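Local atomic coordinates of putative lipoprotein (Bacteroides fragilis, PDB entry 3QNK), a protein that probably binds glycans at the outer-membrane surface, as SusD-family lipoproteins do when they serve nutrient uptake together with a partner transporter. Residues B[359-364]-B[447-452]; B[44-49]-B[272-277]; B[26-31]-B[112-117]. All coordinates share one frame; numbering follows the deposited sequence.

The three contacts illustrate how bonding chemistry follows position in a fold built of helices and long loops. Contacts 1 and 2 are buried neighbours, their centres about 9 Å apart. They touch directly: Asn-360 reaches the backbone of Gly-272, and Phe-449 packs on Pro-276. Both join loop or short-strand segments, so backbone polar groups do much of the work, by side-chain bonds to carbonyls in contact 1 and by a short antiparallel bridge in contact 2. Contact 3, also mostly buried but farther out, with Tyr-28 and Ile-31 partly exposed, sets the end of helix 17-29 and the residues after it on helix 101-126 through apolar side chains, with no hydrogen bond between the segments.

Contact 1: B[359-364]-B[447-452]; sequences YNVWKW and FAFEEQ
Two first torsions bring Val-361 and Phe-449 together. CG2 of Val-361 stands opposite the backbone N, and CG of Phe-449 lies beside its own N (chi1 -50°), which turns the benzyl group to meet the valine. The two side chains run antiparallel, the valine methyl and the benzyl group passing each other, with CG2 of Val-361 3.5 Å from CG of Phe-449 over one face of the phenyl ring, toward its attached side.

The backbone of Phe-449 is used as well. Its carbonyl O accepts the indole N-H of Trp-364, with NE1 2.8 Å from O and an N-H...O angle of 156°. The oxygen sits at the edge of the indole, about 16° out of the ring plane, and the bond fixes how the tryptophan is turned. The chain of Lys-363, bent at its last torsion, brings CE to 3.1 Å from Glu-450 OE2, while Lys-363 NZ makes a weak hydrogen bond of 3.1 Å to Ala-448 O. The same NZ lies 3.8 Å from Glu-450 OE2, a long salt bridge. Each charge has a stronger partner elsewhere: Asn-322 OD1 for the lysine, Arg-390 for the glutamate.

Phe-447 to Glu-450 form a type II beta turn, closed by Glu-450 N to Phe-447 O at 3.2 Å, with Phe-449 at its third position. The arrangement is thus a turn joining helices 432-446 and 453-460, docked in the interior against strand 360-361 of a two-stranded antiparallel sheet and the loop that follows it.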
loop_
_atom_site.group_PDB
_atom_site.type_symbol
_atom_site.label_atom_id
_atom_site.label_comp_id
_atom_site.label_asym_id
_atom_site.label_seq_id
_atom_site.Cartn_x
_atom_site.Cartn_y
_atom_site.Cartn_z
ATOM N N TYR B 359 27.342 -6.581 -16.790
ATOM C CA TYR B 359 26.345 -7.531 -17.288
ATOM C C TYR B 359 24.946 -7.036 -17.020
ATOM O O TYR B 359 24.740 -6.272 -16.070
ATOM C CB TYR B 359 26.505 -8.925 -16.611
ATOM C CG TYR B 359 27.892 -9.502 -16.712
ATOM C CD1 TYR B 359 28.366 -10.016 -17.916
ATOM C CD2 TYR B 359 28.777 -9.446 -15.632
ATOM C CE1 TYR B 359 29.679 -10.472 -18.046
ATOM C CE2 TYR B 359 30.091 -9.912 -15.747
ATOM C CZ TYR B 359 30.530 -10.439 -16.957
ATOM O OH TYR B 359 31.809 -10.900 -17.124
ATOM N N ASN B 360 23.977 -7.528 -17.817
ATOM C CA ASN B 360 22.533 -7.318 -17.676
ATOM C C ASN B 360 21.867 -8.650 -17.898
ATOM O O ASN B 360 22.472 -9.535 -18.519
ATOM C CB ASN B 360 21.986 -6.271 -18.657
ATOM C CG ASN B 360 22.396 -4.872 -18.355
ATOM O OD1 ASN B 360 23.389 -4.391 -18.870
ATOM N ND2 ASN B 360 21.630 -4.175 -17.539
ATOM N N VAL B 361 20.630 -8.805 -17.412
ATOM C CA VAL B 361 19.877 -10.046 -17.603
ATOM C C VAL B 361 19.293 -10.118 -19.077
ATOM O O VAL B 361 19.022 -9.076 -19.707
ATOM C CB VAL B 361 18.764 -10.172 -16.528
ATOM C CG1 VAL B 361 17.673 -9.113 -16.738
ATOM C CG2 VAL B 361 18.141 -11.561 -16.529
ATOM N N TRP B 362 19.158 -11.346 -19.613
ATOM C CA TRP B 362 18.435 -11.639 -20.864
ATOM C C TRP B 362 17.110 -12.415 -20.455
ATOM O O TRP B 362 16.120 -11.780 -20.036
ATOM C CB TRP B 362 19.294 -12.424 -21.883
ATOM C CG TRP B 362 18.740 -12.381 -23.267
ATOM C CD1 TRP B 362 17.426 -12.356 -23.626
ATOM C CD2 TRP B 362 19.493 -12.308 -24.488
ATOM N NE1 TRP B 362 17.306 -12.273 -24.998
ATOM C CE2 TRP B 362 18.561 -12.249 -25.554
ATOM C CE3 TRP B 362 20.869 -12.195 -24.785
ATOM C CZ2 TRP B 362 18.962 -12.146 -26.900
ATOM C CZ3 TRP B 362 21.261 -12.123 -26.115
ATOM C CH2 TRP B 362 20.316 -12.110 -27.157
ATOM N N LYS B 363 17.157 -13.780 -20.503
ATOM C CA LYS B 363 16.105 -14.716 -20.122
ATOM C C LYS B 363 14.687 -14.261 -20.552
ATOM O O LYS B 363 14.343 -14.354 -21.726
ATOM C CB LYS B 363 16.140 -14.990 -18.603
ATOM C CG LYS B 363 16.192 -16.477 -18.288
ATOM C CD LYS B 363 15.585 -16.760 -16.951
ATOM C CE LYS B 363 15.808 -18.184 -16.500
ATOM N NZ LYS B 363 17.217 -18.642 -16.453
ATOM N N TRP B 364 13.894 -13.735 -19.605
ATOM C CA TRP B 364 12.521 -13.304 -19.833
ATOM C C TRP B 364 12.427 -11.935 -20.533
ATOM O O TRP B 364 11.305 -11.492 -20.771
ATOM C CB TRP B 364 11.696 -13.348 -18.532
ATOM C CG TRP B 364 12.466 -12.972 -17.303
ATOM C CD1 TRP B 364 13.081 -13.816 -16.422
ATOM C CD2 TRP B 364 12.806 -11.642 -16.890
ATOM N NE1 TRP B 364 13.750 -13.085 -15.454
ATOM C CE2 TRP B 364 13.598 -11.751 -15.721
ATOM C CE3 TRP B 364 12.493 -10.360 -17.384
ATOM C CZ2 TRP B 364 14.054 -10.634 -15.021
ATOM C CZ3 TRP B 364 12.949 -9.255 -16.691
ATOM C CH2 TRP B 364 13.722 -9.397 -15.524
ATOM N N PHE B 447 17.645 -21.773 -12.703
ATOM C CA PHE B 447 16.655 -20.830 -12.212
ATOM C C PHE B 447 17.207 -19.429 -11.928
ATOM O O PHE B 447 16.538 -18.665 -11.227
ATOM C CB PHE B 447 15.914 -21.436 -11.000
ATOM C CG PHE B 447 14.990 -22.512 -11.512
ATOM C CD1 PHE B 447 13.837 -22.180 -12.222
ATOM C CD2 PHE B 447 15.317 -23.854 -11.375
ATOM C CE1 PHE B 447 13.034 -23.168 -12.782
ATOM C CE2 PHE B 447 14.491 -24.850 -11.909
ATOM C CZ PHE B 447 13.372 -24.498 -12.637
ATOM N N ALA B 448 18.344 -19.047 -12.568
ATOM C CA ALA B 448 18.897 -17.709 -12.383
ATOM C C ALA B 448 17.879 -16.662 -12.871
ATOM O O ALA B 448 17.255 -16.863 -13.906
ATOM C CB ALA B 448 20.218 -17.573 -13.126
ATOM N N PHE B 449 17.653 -15.598 -12.093
ATOM C CA PHE B 449 16.761 -14.457 -12.408
ATOM C C PHE B 449 15.313 -14.862 -12.424
ATOM O O PHE B 449 14.479 -14.155 -13.002
ATOM C CB PHE B 449 17.160 -13.714 -13.705
ATOM C CG PHE B 449 18.629 -13.405 -13.653
ATOM C CD1 PHE B 449 19.144 -12.577 -12.652
ATOM C CD2 PHE B 449 19.528 -14.068 -14.494
ATOM C CE1 PHE B 449 20.522 -12.369 -12.531
ATOM C CE2 PHE B 449 20.903 -13.883 -14.354
ATOM C CZ PHE B 449 21.390 -13.010 -13.395
ATOM N N GLU B 450 14.992 -15.957 -11.723
ATOM C CA GLU B 450 13.610 -16.434 -11.626
ATOM C C GLU B 450 13.125 -16.394 -10.192
ATOM O O GLU B 450 12.257 -17.172 -9.831
ATOM C CB GLU B 450 13.467 -17.823 -12.222
ATOM C CG GLU B 450 13.414 -17.779 -13.736
ATOM C CD GLU B 450 13.208 -19.152 -14.330
ATOM O OE1 GLU B 450 12.039 -19.544 -14.567
ATOM O OE2 GLU B 450 14.222 -19.869 -14.477
ATOM N N GLU B 451 13.672 -15.463 -9.392
ATOM C CA GLU B 451 13.300 -15.192 -8.000
ATOM C C GLU B 451 13.425 -16.435 -7.088
ATOM O O GLU B 451 12.596 -16.618 -6.186
ATOM C CB GLU B 451 11.872 -14.583 -7.916
ATOM C CG GLU B 451 11.774 -13.469 -6.885
ATOM C CD GLU B 451 10.414 -12.850 -6.593
ATOM O OE1 GLU B 451 9.623 -12.628 -7.550
ATOM O OE2 GLU B 451 10.180 -12.518 -5.400
ATOM N N GLN B 452 14.486 -17.249 -7.264
ATOM C CA GLN B 452 14.652 -18.434 -6.408
ATOM C C GLN B 452 15.925 -18.425 -5.584
ATOM O O GLN B 452 15.924 -18.940 -4.483
ATOM C CB GLN B 452 14.633 -19.709 -7.261
ATOM C CG GLN B 452 13.258 -20.178 -7.696
ATOM C CD GLN B 452 13.124 -21.665 -7.578
ATOM O OE1 GLN B 452 13.465 -22.303 -6.546
ATOM N NE2 GLN B 452 12.518 -22.222 -8.598
#

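Contact 2: B[44-49]-B[272-277]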
loop_
_atom_site.group_PDB
_atom_site.type_symbol
_atom_site.label_atom_id
_atom_site.label_comp_id
_atom_site.label_asym_id
_atom_site.label_seq_id
_atom_site.Cartn_x
_atom_site.Cartn_y
_atom_site.Cartn_z
ATOM N N ASP B 44 23.647 -13.478 -4.309
ATOM C CA ASP B 44 24.951 -13.477 -4.979
ATOM C C ASP B 44 24.843 -13.533 -6.531
ATOM O O ASP B 44 25.882 -13.513 -7.197
ATOM C CB ASP B 44 25.809 -14.627 -4.450
ATOM C CG ASP B 44 25.252 -16.019 -4.658
ATOM O OD1 ASP B 44 23.995 -16.156 -4.757
ATOM O OD2 ASP B 44 26.062 -16.981 -4.666
ATOM N N ASN B 45 23.601 -13.545 -7.100
ATOM C CA ASN B 45 23.405 -13.565 -8.554
ATOM C C ASN B 45 23.417 -12.180 -9.172
ATOM O O ASN B 45 23.634 -12.058 -10.386
ATOM C CB ASN B 45 22.092 -14.240 -8.928
ATOM C CG ASN B 45 22.164 -15.733 -8.919
ATOM O OD1 ASN B 45 23.209 -16.339 -8.662
ATOM N ND2 ASN B 45 21.048 -16.355 -9.184
ATOM N N SER B 46 23.128 -11.131 -8.361
ATOM C CA SER B 46 23.005 -9.800 -8.916
ATOM C C SER B 46 23.405 -8.698 -7.967
ATOM O O SER B 46 23.150 -8.792 -6.768
ATOM C CB SER B 46 21.555 -9.562 -9.357
ATOM O OG SER B 46 21.354 -8.276 -9.923
ATOM N N VAL B 47 24.000 -7.623 -8.542
ATOM C CA VAL B 47 24.281 -6.329 -7.924
ATOM C C VAL B 47 23.479 -5.333 -8.770
ATOM O O VAL B 47 23.795 -5.148 -9.950
ATOM C CB VAL B 47 25.793 -5.959 -7.823
ATOM C CG1 VAL B 47 25.980 -4.535 -7.293
ATOM C CG2 VAL B 47 26.585 -6.972 -6.982
ATOM N N SER B 48 22.407 -4.762 -8.206
ATOM C CA SER B 48 21.518 -3.829 -8.928
ATOM C C SER B 48 22.245 -2.613 -9.512
ATOM O O SER B 48 23.120 -2.034 -8.868
ATOM C CB SER B 48 20.406 -3.325 -8.008
ATOM O OG SER B 48 19.479 -2.471 -8.658
ATOM N N ALA B 49 21.819 -2.188 -10.710
ATOM C CA ALA B 49 22.286 -0.958 -11.340
ATOM C C ALA B 49 21.875 0.249 -10.456
ATOM O O ALA B 49 22.356 1.378 -10.687
ATOM C CB ALA B 49 21.681 -0.828 -12.730
ATOM N N GLY B 272 18.600 -0.502 -16.398
ATOM C CA GLY B 272 19.676 -1.449 -16.097
ATOM C C GLY B 272 19.208 -2.626 -15.274
ATOM O O GLY B 272 19.323 -3.768 -15.715
ATOM N N GLY B 273 18.651 -2.329 -14.098
ATOM C CA GLY B 273 18.096 -3.294 -13.168
ATOM C C GLY B 273 19.103 -4.296 -12.700
ATOM O O GLY B 273 20.165 -3.910 -12.210
ATOM N N LEU B 274 18.792 -5.580 -12.884
ATOM C CA LEU B 274 19.648 -6.693 -12.460
ATOM C C LEU B 274 21.020 -6.604 -13.109
ATOM O O LEU B 274 21.124 -6.297 -14.297
ATOM C CB LEU B 274 18.988 -8.038 -12.815
ATOM C CG LEU B 274 17.680 -8.371 -12.118
ATOM C CD1 LEU B 274 16.851 -9.289 -12.960
ATOM C CD2 LEU B 274 17.917 -8.951 -10.778
ATOM N N GLY B 275 22.046 -6.879 -12.328
ATOM C CA GLY B 275 23.427 -6.870 -12.781
ATOM C C GLY B 275 24.084 -8.190 -12.441
ATOM O O GLY B 275 24.629 -8.336 -11.343
ATOM N N PRO B 276 24.004 -9.196 -13.339
ATOM C CA PRO B 276 24.655 -10.490 -13.050
ATOM C C PRO B 276 26.106 -10.286 -12.566
ATOM O O PRO B 276 26.802 -9.409 -13.081
ATOM C CB PRO B 276 24.604 -11.219 -14.396
ATOM C CG PRO B 276 23.451 -10.627 -15.109
ATOM C CD PRO B 276 23.374 -9.199 -14.674
ATOM N N THR B 277 26.538 -11.047 -11.546
ATOM C CA THR B 277 27.872 -10.918 -10.953
ATOM C C THR B 277 28.909 -11.754 -11.678
ATOM O O THR B 277 28.590 -12.721 -12.377
ATOM C CB THR B 277 27.826 -11.416 -9.517
ATOM O OG1 THR B 277 27.195 -12.700 -9.556
ATOM C CG2 THR B 277 27.076 -10.500 -8.591
#
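Thr-277 and Asp-44 close one end of a short antiparallel bridge, in which Ser-46 and Pro-276 form a non-hydrogen-bonded pair whose CA atoms are 4.5 Å apart. Two backbone bonds flank the pair: Val-47 N to Gly-275 O at 3.0 Å, and a more bent one from Thr-277 N to Asn-45 O at 3.3 Å. The bridge joins loops 223 residues apart in sequence, tying a loop of the N-terminal region of this SusD-like chain to one about its middle.

Side chains pack most closely between Asp-44 and Val-47. Ser-46 OG, extended away from its own N (chi1 -180°), accepts Gly-275 N at 2.9 Å and also bonds with Asn-41 OD1, so a side-chain oxygen grips the opposite backbone from within the bridge. CG2 of Val-47 meets CG2 of Thr-277 at 3.9 Å, and Leu-470 of strand 469-475 packs against both. The carboxylate of Asp-44 turns to Arg-453.

The looser end is marked by the partly exposed Ala-49, where side-chain packing thins out, although the backbone bond there, Ala-49 N to Gly-273 O at 2.8 Å, is short and nearly straight. The alanine methyl rests on Gly-273, with Ala-49 CB 3.5 Å from Gly-273 O, and touches Gly-272 more loosely.

At the buried end the threonine does double duty as the N-cap of helix 278-283: Thr-277 OG1 receives Leu-280 N while donating its own hydrogen to Asp-44 O, 2.8 Å away.

Contact 3: B[26-31]-B[112-117]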
loop_
_atom_site.group_PDB
_atom_site.type_symbol
_atom_site.label_atom_id
_atom_site.label_comp_id
_atom_site.label_asym_id
_atom_site.label_seq_id
_atom_site.Cartn_x
_atom_site.Cartn_y
_atom_site.Cartn_z
ATOM N N ASP B 26 -10.487 -11.401 -9.994
ATOM C CA ASP B 26 -9.914 -10.406 -9.088
ATOM C C ASP B 26 -8.862 -11.050 -8.200
ATOM O O ASP B 26 -7.837 -10.426 -7.917
ATOM C CB ASP B 26 -11.010 -9.749 -8.249
ATOM C CG ASP B 26 -10.536 -8.605 -7.376
ATOM O OD1 ASP B 26 -9.925 -7.664 -7.919
ATOM O OD2 ASP B 26 -10.840 -8.621 -6.150
ATOM N N LEU B 27 -9.106 -12.312 -7.777
ATOM C CA LEU B 27 -8.167 -13.051 -6.932
ATOM C C LEU B 27 -6.907 -13.384 -7.722
ATOM O O LEU B 27 -5.807 -13.285 -7.181
ATOM C CB LEU B 27 -8.798 -14.318 -6.333
ATOM C CG LEU B 27 -9.936 -14.119 -5.344
ATOM C CD1 LEU B 27 -10.637 -15.426 -5.059
ATOM C CD2 LEU B 27 -9.442 -13.560 -4.059
ATOM N N TYR B 28 -7.053 -13.721 -9.003
ATOM C CA TYR B 28 -5.893 -13.970 -9.860
ATOM C C TYR B 28 -5.122 -12.669 -10.062
ATOM O O TYR B 28 -3.893 -12.684 -10.080
ATOM C CB TYR B 28 -6.310 -14.545 -11.224
ATOM C CG TYR B 28 -6.497 -16.046 -11.259
ATOM C CD1 TYR B 28 -5.400 -16.905 -11.369
ATOM C CD2 TYR B 28 -7.773 -16.610 -11.285
ATOM C CE1 TYR B 28 -5.570 -18.291 -11.450
ATOM C CE2 TYR B 28 -7.954 -17.993 -11.345
ATOM C CZ TYR B 28 -6.851 -18.831 -11.441
ATOM O OH TYR B 28 -7.028 -20.199 -11.499
ATOM N N SER B 29 -5.847 -11.535 -10.178
ATOM C CA SER B 29 -5.253 -10.207 -10.372
ATOM C C SER B 29 -4.417 -9.788 -9.141
ATOM O O SER B 29 -3.547 -8.921 -9.253
ATOM C CB SER B 29 -6.330 -9.172 -10.706
ATOM O OG SER B 29 -6.603 -8.273 -9.643
ATOM N N GLU B 30 -4.645 -10.451 -7.992
ATOM C CA GLU B 30 -3.897 -10.198 -6.766
ATOM C C GLU B 30 -2.509 -10.838 -6.812
ATOM O O GLU B 30 -1.716 -10.595 -5.909
ATOM C CB GLU B 30 -4.669 -10.672 -5.527
ATOM C CG GLU B 30 -5.811 -9.755 -5.119
ATOM C CD GLU B 30 -5.499 -8.319 -4.755
ATOM O OE1 GLU B 30 -4.337 -8.014 -4.399
ATOM O OE2 GLU B 30 -6.441 -7.496 -4.800
ATOM N N ILE B 31 -2.194 -11.631 -7.853
ATOM C CA ILE B 31 -0.855 -12.206 -7.985
ATOM C C ILE B 31 0.087 -11.044 -8.315
ATOM O O ILE B 31 -0.140 -10.323 -9.302
ATOM C CB ILE B 31 -0.776 -13.349 -9.037
ATOM C CG1 ILE B 31 -1.644 -14.546 -8.647
ATOM C CG2 ILE B 31 0.690 -13.773 -9.261
ATOM C CD1 ILE B 31 -1.937 -15.471 -9.828
ATOM N N HIS B 112 -8.273 -22.245 -3.572
ATOM C CA HIS B 112 -7.387 -23.011 -2.678
ATOM C C HIS B 112 -5.941 -22.838 -3.115
ATOM O O HIS B 112 -5.066 -22.616 -2.268
ATOM C CB HIS B 112 -7.736 -24.505 -2.639
ATOM C CG HIS B 112 -8.856 -24.823 -1.703
ATOM N ND1 HIS B 112 -8.695 -24.730 -0.324
ATOM C CD2 HIS B 112 -10.137 -25.174 -1.976
ATOM C CE1 HIS B 112 -9.880 -25.029 0.191
ATOM N NE2 HIS B 112 -10.778 -25.306 -0.765
ATOM N N PHE B 113 -5.700 -22.919 -4.450
ATOM C CA PHE B 113 -4.382 -22.763 -5.060
ATOM C C PHE B 113 -3.853 -21.369 -4.796
ATOM O O PHE B 113 -2.687 -21.230 -4.434
ATOM C CB PHE B 113 -4.439 -23.048 -6.584
ATOM C CG PHE B 113 -3.147 -22.758 -7.312
ATOM C CD1 PHE B 113 -2.084 -23.656 -7.261
ATOM C CD2 PHE B 113 -2.969 -21.559 -7.994
ATOM C CE1 PHE B 113 -0.883 -23.375 -7.902
ATOM C CE2 PHE B 113 -1.770 -21.283 -8.655
ATOM C CZ PHE B 113 -0.730 -22.190 -8.593
ATOM N N LEU B 114 -4.713 -20.337 -4.987
ATOM C CA LEU B 114 -4.335 -18.938 -4.796
ATOM C C LEU B 114 -4.059 -18.630 -3.330
ATOM O O LEU B 114 -3.036 -18.016 -3.048
ATOM C CB LEU B 114 -5.377 -17.976 -5.383
ATOM C CG LEU B 114 -5.398 -17.917 -6.926
ATOM C CD1 LEU B 114 -6.608 -17.172 -7.420
ATOM C CD2 LEU B 114 -4.150 -17.264 -7.496
ATOM N N ARG B 115 -4.901 -19.106 -2.398
ATOM C CA ARG B 115 -4.672 -18.849 -0.971
ATOM C C ARG B 115 -3.364 -19.485 -0.509
ATOM O O ARG B 115 -2.638 -18.874 0.282
ATOM C CB ARG B 115 -5.847 -19.324 -0.094
ATOM C CG ARG B 115 -5.714 -18.864 1.365
ATOM C CD ARG B 115 -6.942 -19.134 2.178
ATOM N NE ARG B 115 -7.112 -20.563 2.414
ATOM C CZ ARG B 115 -8.048 -21.077 3.200
ATOM N NH1 ARG B 115 -8.904 -20.281 3.837
ATOM N NH2 ARG B 115 -8.144 -22.390 3.351
ATOM N N ALA B 116 -3.054 -20.693 -1.028
ATOM C CA ALA B 116 -1.819 -21.422 -0.734
ATOM C C ALA B 116 -0.618 -20.637 -1.237
ATOM O O ALA B 116 0.374 -20.480 -0.524
ATOM C CB ALA B 116 -1.865 -22.791 -1.383
HETATM N N MSE B 117 -0.731 -20.105 -2.454
HETATM C CA MSE B 117 0.287 -19.294 -3.096
HETATM C C MSE B 117 0.547 -18.013 -2.309
HETATM O O MSE B 117 1.711 -17.629 -2.171
HETATM C CB MSE B 117 -0.134 -18.975 -4.533
HETATM C CG MSE B 117 0.769 -17.962 -5.192
HETATM SE SE MSE B 117 0.484 -17.896 -7.058
HETATM C CE MSE B 117 1.579 -19.432 -7.543
#
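Helix against helix is the theme of this contact, in a fold described as an alpha-alpha superhelix and related by sequence to tetratricopeptide-repeat proteins: the C-terminal end of helix 17-29, with the residues just after it, rests on the middle of helix 101-126. The residue that carries it is Leu-114, which buries far more of its surface in the contact than any other residue and reaches across to Leu-27, Tyr-28 and Ile-31.

Its two methyls divide the work. CD1 of Leu-114 lies over the face of the Tyr-28 ring, 4.0 Å from the ring centroid and just 8° off the ring normal, a well-centred CH-pi contact; the same methyl, Leu-114 CD1, is 3.8 Å from Leu-27 CB. CD2 of Leu-114 turns toward Ile-31 and comes 3.7 Å from Ile-31 CD1. The tyrosine and isoleucine side chains are each roughly perpendicular to the leucine, whose terminal methyls do the touching. In Tyr-28, chi1 -85° sets CG beside the backbone N and turns the ring so that a face meets the methyl, and its far end is held by hydrogen bonds of Tyr-28 OH to Glu-110 and to the backbone N of Ala-179.

No hydrogen bond or salt bridge joins the two segments, and the charged side chains point elsewhere: Asp-26 and Glu-30 to Lys-86, Arg-115 to Asp-159. On another side of helix 17-29, Asp-26 and Ser-29 pack on Ile-8 of the second subunit, which places this helix near the dimer contact. One turn along from Leu-114, Met-117, present as selenomethionine, extends the apolar surface, with Ile-388 touching both it and Ile-31; across the two segments, Met-117 SE stands 4.3 Å from Ile-31 CG1.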